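Local coordinates for protein pyruvate kinase (Toxoplasma gondii, PDB 3GG8) that catalyses the transfer of a phosphoryl group from phosphoenolpyruvate to ADP, yielding pyruvate and ATP in the last step of glycolysis, at residues T53-I58 with K89-A94; A97-T102 with F224-F229; G155-I160 with N194-K199. One frame throughout, in Å; residues are numbered along the deposited sequence.

Contact 1. Residues T53-I58 with K89-A94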
loop_
_atom_site.group_PDB
_atom_site.type_symbol
_atom_site.label_atom_id
_atom_site.label_comp_id
_atom_site.label_asym_id
_atom_site.label_seq_id
_atom_site.Cartn_x
_atom_site.Cartn_y
_atom_site.Cartn_z
ATOM N N THR C 53 -30.961 2.010 -41.700
ATOM C CA THR C 53 -29.720 1.434 -41.201
ATOM C C THR C 53 -29.101 2.296 -40.090
ATOM O O THR C 53 -28.416 1.778 -39.212
ATOM C CB THR C 53 -28.695 1.021 -42.325
ATOM O OG1 THR C 53 -27.637 1.967 -42.416
ATOM C CG2 THR C 53 -29.356 0.867 -43.678
ATOM N N LEU C 54 -29.345 3.604 -40.119
ATOM C CA LEU C 54 -28.911 4.456 -39.016
ATOM C C LEU C 54 -29.615 4.048 -37.712
ATOM O O LEU C 54 -28.980 3.954 -36.656
ATOM C CB LEU C 54 -29.154 5.929 -39.321
ATOM C CG LEU C 54 -28.278 6.588 -40.390
ATOM C CD1 LEU C 54 -28.771 8.005 -40.649
ATOM C CD2 LEU C 54 -26.774 6.546 -40.022
ATOM N N VAL C 55 -30.919 3.810 -37.797
ATOM C CA VAL C 55 -31.689 3.320 -36.659
ATOM C C VAL C 55 -31.131 1.983 -36.144
ATOM O O VAL C 55 -30.883 1.839 -34.941
ATOM C CB VAL C 55 -33.186 3.209 -36.993
ATOM C CG1 VAL C 55 -33.913 2.388 -35.938
ATOM C CG2 VAL C 55 -33.792 4.590 -37.104
ATOM N N LYS C 56 -30.903 1.031 -37.054
ATOM C CA LYS C 56 -30.299 -0.266 -36.702
ATOM C C LYS C 56 -28.920 -0.099 -36.065
ATOM O O LYS C 56 -28.513 -0.901 -35.238
ATOM C CB LYS C 56 -30.189 -1.160 -37.930
ATOM C CG LYS C 56 -31.516 -1.737 -38.386
ATOM C CD LYS C 56 -31.368 -2.588 -39.628
ATOM C CE LYS C 56 -32.730 -3.008 -40.132
ATOM N NZ LYS C 56 -32.624 -3.950 -41.274
ATOM N N MET C 57 -28.217 0.956 -36.453
ATOM C CA MET C 57 -26.911 1.259 -35.891
ATOM C C MET C 57 -27.008 1.850 -34.499
ATOM O O MET C 57 -26.170 1.557 -33.659
ATOM C CB MET C 57 -26.121 2.165 -36.824
ATOM C CG MET C 57 -25.548 1.383 -37.980
ATOM S SD MET C 57 -24.958 2.419 -39.294
ATOM C CE MET C 57 -23.482 3.128 -38.595
ATOM N N ILE C 58 -28.035 2.663 -34.249
ATOM C CA ILE C 58 -28.295 3.131 -32.901
ATOM C C ILE C 58 -28.512 1.929 -31.972
ATOM O O ILE C 58 -27.884 1.851 -30.906
ATOM C CB ILE C 58 -29.517 4.059 -32.819
ATOM C CG1 ILE C 58 -29.268 5.368 -33.570
ATOM C CG2 ILE C 58 -29.897 4.313 -31.343
ATOM C CD1 ILE C 58 -30.511 6.203 -33.763
ATOM N N LYS C 89 -35.658 10.524 -34.481
ATOM C CA LYS C 89 -37.097 10.669 -34.262
ATOM C C LYS C 89 -37.728 9.313 -33.969
ATOM O O LYS C 89 -38.705 9.218 -33.228
ATOM C CB LYS C 89 -37.770 11.361 -35.443
ATOM C CG LYS C 89 -37.650 12.865 -35.358
ATOM C CD LYS C 89 -37.948 13.544 -36.671
ATOM C CE LYS C 89 -38.047 15.046 -36.464
ATOM N NZ LYS C 89 -37.481 15.811 -37.606
ATOM N N GLN C 90 -37.126 8.268 -34.532
ATOM C CA GLN C 90 -37.557 6.887 -34.320
ATOM C C GLN C 90 -37.021 6.329 -33.006
ATOM O O GLN C 90 -37.549 5.354 -32.481
ATOM C CB GLN C 90 -37.094 6.012 -35.488
ATOM C CG GLN C 90 -37.628 6.457 -36.837
ATOM C CD GLN C 90 -37.633 5.343 -37.860
ATOM O OE1 GLN C 90 -37.669 4.162 -37.512
ATOM N NE2 GLN C 90 -37.607 5.715 -39.134
ATOM N N ARG C 91 -35.956 6.951 -32.499
ATOM C CA ARG C 91 -35.351 6.611 -31.216
ATOM C C ARG C 91 -35.224 7.879 -30.375
ATOM O O ARG C 91 -34.167 8.519 -30.362
ATOM C CB ARG C 91 -33.977 5.961 -31.419
ATOM C CG ARG C 91 -34.000 4.658 -32.212
ATOM C CD ARG C 91 -34.494 3.478 -31.378
ATOM N NE ARG C 91 -34.620 2.255 -32.170
ATOM C CZ ARG C 91 -35.699 1.907 -32.875
ATOM N NH1 ARG C 91 -36.779 2.686 -32.915
ATOM N NH2 ARG C 91 -35.698 0.769 -33.557
ATOM N N PRO C 92 -36.315 8.260 -29.678
ATOM C CA PRO C 92 -36.334 9.539 -28.964
ATOM C C PRO C 92 -35.431 9.551 -27.731
ATOM O O PRO C 92 -35.177 10.619 -27.171
ATOM C CB PRO C 92 -37.799 9.701 -28.553
ATOM C CG PRO C 92 -38.552 8.626 -29.273
ATOM C CD PRO C 92 -37.582 7.530 -29.515
ATOM N N GLU C 93 -34.933 8.386 -27.324
ATOM C CA GLU C 93 -34.070 8.327 -26.150
ATOM C C GLU C 93 -32.594 8.459 -26.473
ATOM O O GLU C 93 -31.798 8.762 -25.580
ATOM C CB GLU C 93 -34.349 7.082 -25.314
ATOM C CG GLU C 93 -35.589 7.249 -24.448
ATOM C CD GLU C 93 -36.041 5.966 -23.793
ATOM O OE1 GLU C 93 -35.245 4.997 -23.744
ATOM O OE2 GLU C 93 -37.200 5.936 -23.320
ATOM N N ALA C 94 -32.242 8.256 -27.744
ATOM C CA ALA C 94 -30.860 8.361 -28.201
ATOM C C ALA C 94 -30.496 9.814 -28.497
ATOM O O ALA C 94 -31.258 10.538 -29.155
ATOM C CB ALA C 94 -30.635 7.501 -29.419
#

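Contact 2. Residues A97-T102 with F224-F229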
loop_
_atom_site.group_PDB
_atom_site.type_symbol
_atom_site.label_atom_id
_atom_site.label_comp_id
_atom_site.label_asym_id
_atom_site.label_seq_id
_atom_site.Cartn_x
_atom_site.Cartn_y
_atom_site.Cartn_z
ATOM N N ALA C 97 -24.249 12.248 -30.770
ATOM C CA ALA C 97 -23.477 13.462 -31.037
ATOM C C ALA C 97 -23.016 13.437 -32.481
ATOM O O ALA C 97 -22.869 12.369 -33.082
ATOM C CB ALA C 97 -22.296 13.582 -30.093
ATOM N N ILE C 98 -22.808 14.628 -33.028
ATOM C CA ILE C 98 -22.323 14.806 -34.393
ATOM C C ILE C 98 -20.932 15.449 -34.353
ATOM O O ILE C 98 -20.729 16.480 -33.714
ATOM C CB ILE C 98 -23.337 15.612 -35.235
ATOM C CG1 ILE C 98 -24.683 14.863 -35.277
ATOM C CG2 ILE C 98 -22.811 15.850 -36.647
ATOM C CD1 ILE C 98 -25.814 15.654 -35.925
ATOM N N LEU C 99 -19.972 14.766 -34.981
ATOM C CA LEU C 99 -18.580 15.183 -35.047
ATOM C C LEU C 99 -18.218 15.553 -36.499
ATOM O O LEU C 99 -18.352 14.713 -37.391
ATOM C CB LEU C 99 -17.696 14.026 -34.513
ATOM C CG LEU C 99 -16.156 14.110 -34.441
ATOM C CD1 LEU C 99 -15.615 13.616 -33.095
ATOM C CD2 LEU C 99 -15.473 13.331 -35.564
ATOM N N LEU C 100 -17.804 16.809 -36.741
ATOM C CA LEU C 100 -17.224 17.212 -38.032
ATOM C C LEU C 100 -15.715 16.912 -38.036
ATOM O O LEU C 100 -14.984 17.396 -37.174
ATOM C CB LEU C 100 -17.463 18.704 -38.277
ATOM C CG LEU C 100 -17.181 19.367 -39.631
ATOM C CD1 LEU C 100 -17.789 20.750 -39.644
ATOM C CD2 LEU C 100 -15.693 19.469 -39.959
ATOM N N ASP C 101 -15.258 16.100 -38.982
ATOM C CA ASP C 101 -13.831 15.757 -39.099
ATOM C C ASP C 101 -13.247 16.487 -40.312
ATOM O O ASP C 101 -13.575 16.170 -41.453
ATOM C CB ASP C 101 -13.645 14.234 -39.216
ATOM C CG ASP C 101 -12.170 13.802 -39.205
ATOM O OD1 ASP C 101 -11.307 14.546 -39.742
ATOM O OD2 ASP C 101 -11.865 12.699 -38.677
ATOM N N THR C 102 -12.388 17.470 -40.061
ATOM C CA THR C 102 -11.924 18.358 -41.127
ATOM C C THR C 102 -11.015 17.628 -42.145
ATOM O O THR C 102 -10.384 16.590 -41.828
ATOM C CB THR C 102 -11.221 19.626 -40.568
ATOM O OG1 THR C 102 -10.055 19.238 -39.853
ATOM C CG2 THR C 102 -12.141 20.427 -39.623
ATOM N N PHE C 224 -18.928 18.401 -31.971
ATOM C CA PHE C 224 -17.484 18.324 -31.928
ATOM C C PHE C 224 -16.886 18.689 -33.277
ATOM O O PHE C 224 -17.482 18.420 -34.325
ATOM C CB PHE C 224 -17.016 16.896 -31.604
ATOM C CG PHE C 224 -17.397 16.394 -30.236
ATOM C CD1 PHE C 224 -16.526 16.563 -29.146
ATOM C CD2 PHE C 224 -18.585 15.683 -30.044
ATOM C CE1 PHE C 224 -16.847 16.068 -27.871
ATOM C CE2 PHE C 224 -18.923 15.188 -28.771
ATOM C CZ PHE C 224 -18.043 15.378 -27.685
ATOM N N ILE C 225 -15.690 19.276 -33.239
ATOM C CA ILE C 225 -14.812 19.331 -34.400
ATOM C C ILE C 225 -13.613 18.412 -34.130
ATOM O O ILE C 225 -12.933 18.541 -33.115
ATOM C CB ILE C 225 -14.297 20.764 -34.706
ATOM C CG1 ILE C 225 -15.432 21.808 -34.740
ATOM C CG2 ILE C 225 -13.457 20.789 -35.988
ATOM C CD1 ILE C 225 -16.436 21.710 -35.898
ATOM N N ALA C 226 -13.383 17.464 -35.023
ATOM C CA ALA C 226 -12.148 16.701 -35.010
ATOM C C ALA C 226 -11.275 17.331 -36.079
ATOM O O ALA C 226 -11.680 17.405 -37.230
ATOM C CB ALA C 226 -12.400 15.223 -35.309
ATOM N N ALA C 227 -10.104 17.833 -35.691
ATOM C CA ALA C 227 -9.273 18.606 -36.602
ATOM C C ALA C 227 -8.113 17.724 -37.054
ATOM O O ALA C 227 -7.276 17.333 -36.254
ATOM C CB ALA C 227 -8.767 19.855 -35.914
ATOM N N SER C 228 -8.066 17.411 -38.342
ATOM C CA SER C 228 -7.017 16.526 -38.838
ATOM C C SER C 228 -5.633 17.154 -38.717
ATOM O O SER C 228 -5.489 18.378 -38.810
ATOM C CB SER C 228 -7.321 16.105 -40.278
ATOM O OG SER C 228 -8.483 15.300 -40.280
ATOM N N PHE C 229 -4.626 16.311 -38.462
ATOM C CA PHE C 229 -3.217 16.707 -38.546
ATOM C C PHE C 229 -2.833 17.900 -37.659
ATOM O O PHE C 229 -2.198 18.854 -38.128
ATOM C CB PHE C 229 -2.852 17.005 -40.017
ATOM C CG PHE C 229 -1.437 16.642 -40.383
ATOM C CD1 PHE C 229 -1.089 15.324 -40.650
ATOM C CD2 PHE C 229 -0.458 17.619 -40.485
ATOM C CE1 PHE C 229 0.225 14.984 -41.002
ATOM C CE2 PHE C 229 0.854 17.279 -40.833
ATOM C CZ PHE C 229 1.188 15.968 -41.090
#

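Contact 3. Residues G155-I160 with N194-K199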
loop_
_atom_site.group_PDB
_atom_site.type_symbol
_atom_site.label_atom_id
_atom_site.label_comp_id
_atom_site.label_asym_id
_atom_site.label_seq_id
_atom_site.Cartn_x
_atom_site.Cartn_y
_atom_site.Cartn_z
ATOM N N GLY C 155 19.018 12.398 -45.834
ATOM C CA GLY C 155 18.911 11.407 -44.772
ATOM C C GLY C 155 17.482 11.201 -44.329
ATOM O O GLY C 155 17.136 10.122 -43.822
ATOM N N ASN C 156 16.658 12.234 -44.526
ATOM C CA ASN C 156 15.212 12.168 -44.295
ATOM C C ASN C 156 14.533 11.100 -45.154
ATOM O O ASN C 156 14.963 10.817 -46.268
ATOM C CB ASN C 156 14.537 13.516 -44.594
ATOM C CG ASN C 156 14.512 14.456 -43.398
ATOM O OD1 ASN C 156 15.018 15.583 -43.473
ATOM N ND2 ASN C 156 13.924 14.011 -42.295
ATOM N N THR C 157 13.447 10.541 -44.640
ATOM C CA THR C 157 12.661 9.578 -45.388
ATOM C C THR C 157 11.358 10.215 -45.881
ATOM O O THR C 157 10.702 10.941 -45.135
ATOM C CB THR C 157 12.384 8.330 -44.525
ATOM O OG1 THR C 157 13.621 7.644 -44.288
ATOM C CG2 THR C 157 11.418 7.392 -45.221
ATOM N N ILE C 158 11.004 9.966 -47.140
ATOM C CA ILE C 158 9.686 10.348 -47.658
ATOM C C ILE C 158 8.901 9.105 -48.070
ATOM O O ILE C 158 9.399 8.280 -48.851
ATOM C CB ILE C 158 9.764 11.301 -48.886
ATOM C CG1 ILE C 158 10.505 12.591 -48.561
ATOM C CG2 ILE C 158 8.363 11.628 -49.408
ATOM C CD1 ILE C 158 10.840 13.395 -49.816
ATOM N N LEU C 159 7.680 8.988 -47.548
ATOM C CA LEU C 159 6.753 7.905 -47.901
ATOM C C LEU C 159 5.726 8.342 -48.948
ATOM O O LEU C 159 5.193 9.465 -48.889
ATOM C CB LEU C 159 6.040 7.372 -46.653
ATOM C CG LEU C 159 6.567 6.097 -45.988
ATOM C CD1 LEU C 159 8.026 6.208 -45.633
ATOM C CD2 LEU C 159 5.759 5.782 -44.753
ATOM N N ILE C 160 5.458 7.449 -49.899
ATOM C CA ILE C 160 4.580 7.730 -51.040
ATOM C C ILE C 160 3.546 6.619 -51.207
ATOM O O ILE C 160 3.887 5.438 -51.112
ATOM C CB ILE C 160 5.389 7.890 -52.348
ATOM C CG1 ILE C 160 6.381 9.045 -52.217
ATOM C CG2 ILE C 160 4.459 8.112 -53.542
ATOM C CD1 ILE C 160 7.514 9.006 -53.221
ATOM N N ASN C 194 3.924 11.249 -47.143
ATOM C CA ASN C 194 4.221 11.500 -45.753
ATOM C C ASN C 194 5.667 11.908 -45.575
ATOM O O ASN C 194 6.562 11.435 -46.298
ATOM C CB ASN C 194 3.884 10.270 -44.907
ATOM C CG ASN C 194 2.391 9.971 -44.904
ATOM O OD1 ASN C 194 1.867 9.402 -45.855
ATOM N ND2 ASN C 194 1.704 10.374 -43.843
ATOM N N LEU C 195 5.885 12.785 -44.599
ATOM C CA LEU C 195 7.213 13.314 -44.296
ATOM C C LEU C 195 7.634 12.998 -42.855
ATOM O O LEU C 195 7.634 13.893 -42.015
ATOM C CB LEU C 195 7.194 14.824 -44.519
ATOM C CG LEU C 195 7.639 15.464 -45.831
ATOM C CD1 LEU C 195 7.414 14.624 -47.096
ATOM C CD2 LEU C 195 7.048 16.882 -45.953
ATOM N N PRO C 196 7.980 11.724 -42.564
ATOM C CA PRO C 196 8.361 11.292 -41.210
ATOM C C PRO C 196 9.381 12.224 -40.530
ATOM O O PRO C 196 10.400 12.549 -41.138
ATOM C CB PRO C 196 8.996 9.915 -41.454
ATOM C CG PRO C 196 8.328 9.409 -42.679
ATOM C CD PRO C 196 8.016 10.608 -43.529
ATOM N N ASN C 197 9.088 12.671 -39.304
ATOM C CA ASN C 197 10.015 13.507 -38.522
ATOM C C ASN C 197 10.229 14.921 -39.118
ATOM O O ASN C 197 11.216 15.596 -38.794
ATOM C CB ASN C 197 11.366 12.780 -38.359
ATOM C CG ASN C 197 12.005 12.991 -36.992
ATOM O OD1 ASN C 197 11.363 13.421 -36.025
ATOM N ND2 ASN C 197 13.290 12.663 -36.904
ATOM N N VAL C 198 9.305 15.361 -39.980
ATOM C CA VAL C 198 9.379 16.701 -40.592
ATOM C C VAL C 198 8.049 17.453 -40.434
ATOM O O VAL C 198 6.986 16.937 -40.784
ATOM C CB VAL C 198 9.773 16.625 -42.106
ATOM C CG1 VAL C 198 9.666 17.992 -42.774
ATOM C CG2 VAL C 198 11.170 16.087 -42.279
ATOM N N LYS C 199 8.111 18.669 -39.897
ATOM C CA LYS C 199 6.928 19.511 -39.773
ATOM C C LYS C 199 6.405 19.946 -41.159
ATOM O O LYS C 199 7.170 20.401 -42.004
ATOM C CB LYS C 199 7.235 20.719 -38.866
ATOM C CG LYS C 199 6.250 21.874 -39.001
ATOM C CD LYS C 199 6.078 22.685 -37.718
ATOM C CE LYS C 199 4.699 23.347 -37.714
ATOM N NZ LYS C 199 4.251 23.813 -36.361
HETATM O O HOH W 1 10.695 13.452 -44.105
#

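Contact 1. Residues T53-I58 with K89-A94
Arg91 lies against Val55 and Ile58 along nearly the whole of its side chain. Its CB and CG run past the end of Ile58, with CG 4.1 Å from Ile58 CD1. A bend about the CB-CG bond (chi2 -77°) turns the guanidinium back over Val55. There NE is 3.8 Å from Val55 CG1 and also makes a salt bridge to Asp59 OD1. CZ and NH2 follow over the same methyl; NH2 comes closest, 3.4 Å from Val55 CG1. The methyl therefore rests on one face of the guanidinium, 3.3 Å above its plane and displaced toward the rim. NH1 turns back to the carbonyl of the preceding residue, Arg91 NH1 donating to Gln90 O at 2.8 Å (N-H...O 141°); the donor stands above the carbonyl plane, although the oxygen lies close to the guanidinium plane. Asp59 and Gln90 O together fix the rotation of the flat group, and the charge so held probably favours an ionised Asp59.

The branches of Val55 divide the work. With CG1 anti to the backbone N (chi1 166°) and under Arg91, CG2 meets Gln90, whose extended side chain crosses at about a right angle, OE1 3.9 Å from Val55 CG2. A type I turn from Arg91 to Ala94 then brings the chain back, and Ala94 CB packs on Ile58 CG2 at 3.8 Å.

The contact joins helix 51-60 to the last turn of helix 74-90 and the turn beyond it, two neighbouring helices outside the barrel. Leu54 extends the packing onto Asn83, Ile84 and Ala87 of helix 74-90, Ile58 also touches Leu96 just before strand 97-101, and Met57 meets Val357 and Val360 of helix 356-371.

Contact 2. Residues A97-T102 with F224-F229
Ala97 sets its CB at the edge of the Phe224 ring, in the ring plane and 4.0 Å from Phe224 CE2. Ile98 turns its side chain from the partner strand, but its carbonyl accepts the N-H of Phe224, with Ile98 O 3.2 Å from Phe224 N. With CG anti to the backbone N (chi1 180°), Leu99 splits its methyls: CD1 touches Phe224 CB, while CD2 packs 3.6 Å from Ala226 CB. Its own backbone bonds go the other way, to Cys65 and Leu67 of strand 62-68.

Leu100 is gripped from both ends, its N 2.9 Å from Phe224 O and its O 2.7 Å from Ala226 N. This ladder couples the third and fourth strands of the parallel eight-stranded (beta/alpha)8 barrel, which cross at -29°. Leu99, Asp101, Phe224 and Ala226 share the face toward the barrel interior; Leu100 and Ile225 lie side by side on the outer face, where Ile225 meets Ile213 of helix 207-217.

Asp101 sends OD2 to salt bridges with Arg66 NE and Lys255 NZ. Thr102 N bonds to Ala226 O at 2.9 Å. Thr102 OG1, placed between the backbone N and carbonyl carbon (chi1 63°), accepts the N-H of Ser228, with Thr102 OG1 3.1 Å from Ser228 N. In return, Ser228 OG donates to Thr102 O at 2.8 Å, and that hydroxyl has a further hydrogen bond with Lys255 NZ.

Contact 3. Residues G155-I160 with N194-K199
Leu159 and Asn194 form an antiparallel hydrogen-bonded pair. Leu159 N donates to Asn194 O at 3.0 Å, and Asn194 N returns a straighter bond to Leu159 O at 2.8 Å (N-H...O 166°). Their side chains leave on the same face of the sheet, with Leu159 CB 4.0 Å from Asn194 CB. Next to this pair, Ile158 and Leu195 run side by side, and Ile158 CG2 meets Leu195 CD1 at 3.9 Å.

The ladder stops at Pro196, which has no N-H to offer. Its ring carbon CD instead presses on the carbonyl facing it, 3.1 Å from Thr157 O. A water takes over the polar link, donating to Thr157 O at 2.7 Å and to Pro196 O at 3.1 Å. Farther along, the side chain of Asn156 slants across that of Val198, bringing ND2 to 3.4 Å from Val198 CG2. With CG1 of Val198 anti to the backbone N (chi1 172°), CG2 is the branch that meets the amide.

The strand pair belongs to the mixed sheet of the B domain, the small beta domain that pyruvate kinases insert after the third barrel strand. Segment 194-199 is where the chain leaves that sheet on its way back to the barrel.

Outward from the contact, backbone bonds to Val167 and Val169 hold segment 155-160 against strand 165-172, and Asn156 OD1 accepts the N-H of Lys153, fixing the turn of the amide. A type II turn from Leu195 to Val198, with Asn197 at positive phi (68°), swings the chain away. Asn194 ND2 hydrogen-bonds Glu285 OE2, while Asn197 touches Val259 and Lys199 touches Glu260, both on helix 259-263.

In the fold
Contacts 1 and 2 are consecutive in the barrel: the chain runs from helix 74-90 through the turn of contact 1 straight into strand 97-101, and the two centres lie 21 Å apart, one among the outer helices and the other in the barrel wall. Contact 3 is nested in the long excursion between the two strands of contact 2, where the B domain is inserted. Its centre is 26 Å from that of contact 2, with nearest atoms about 6 Å apart, and 44 Å from that of contact 1, across the chain's centre. In this family the active site lies between the barrel's C-terminal strand ends and the B domain, so contacts 2 and 3 probably flank that region.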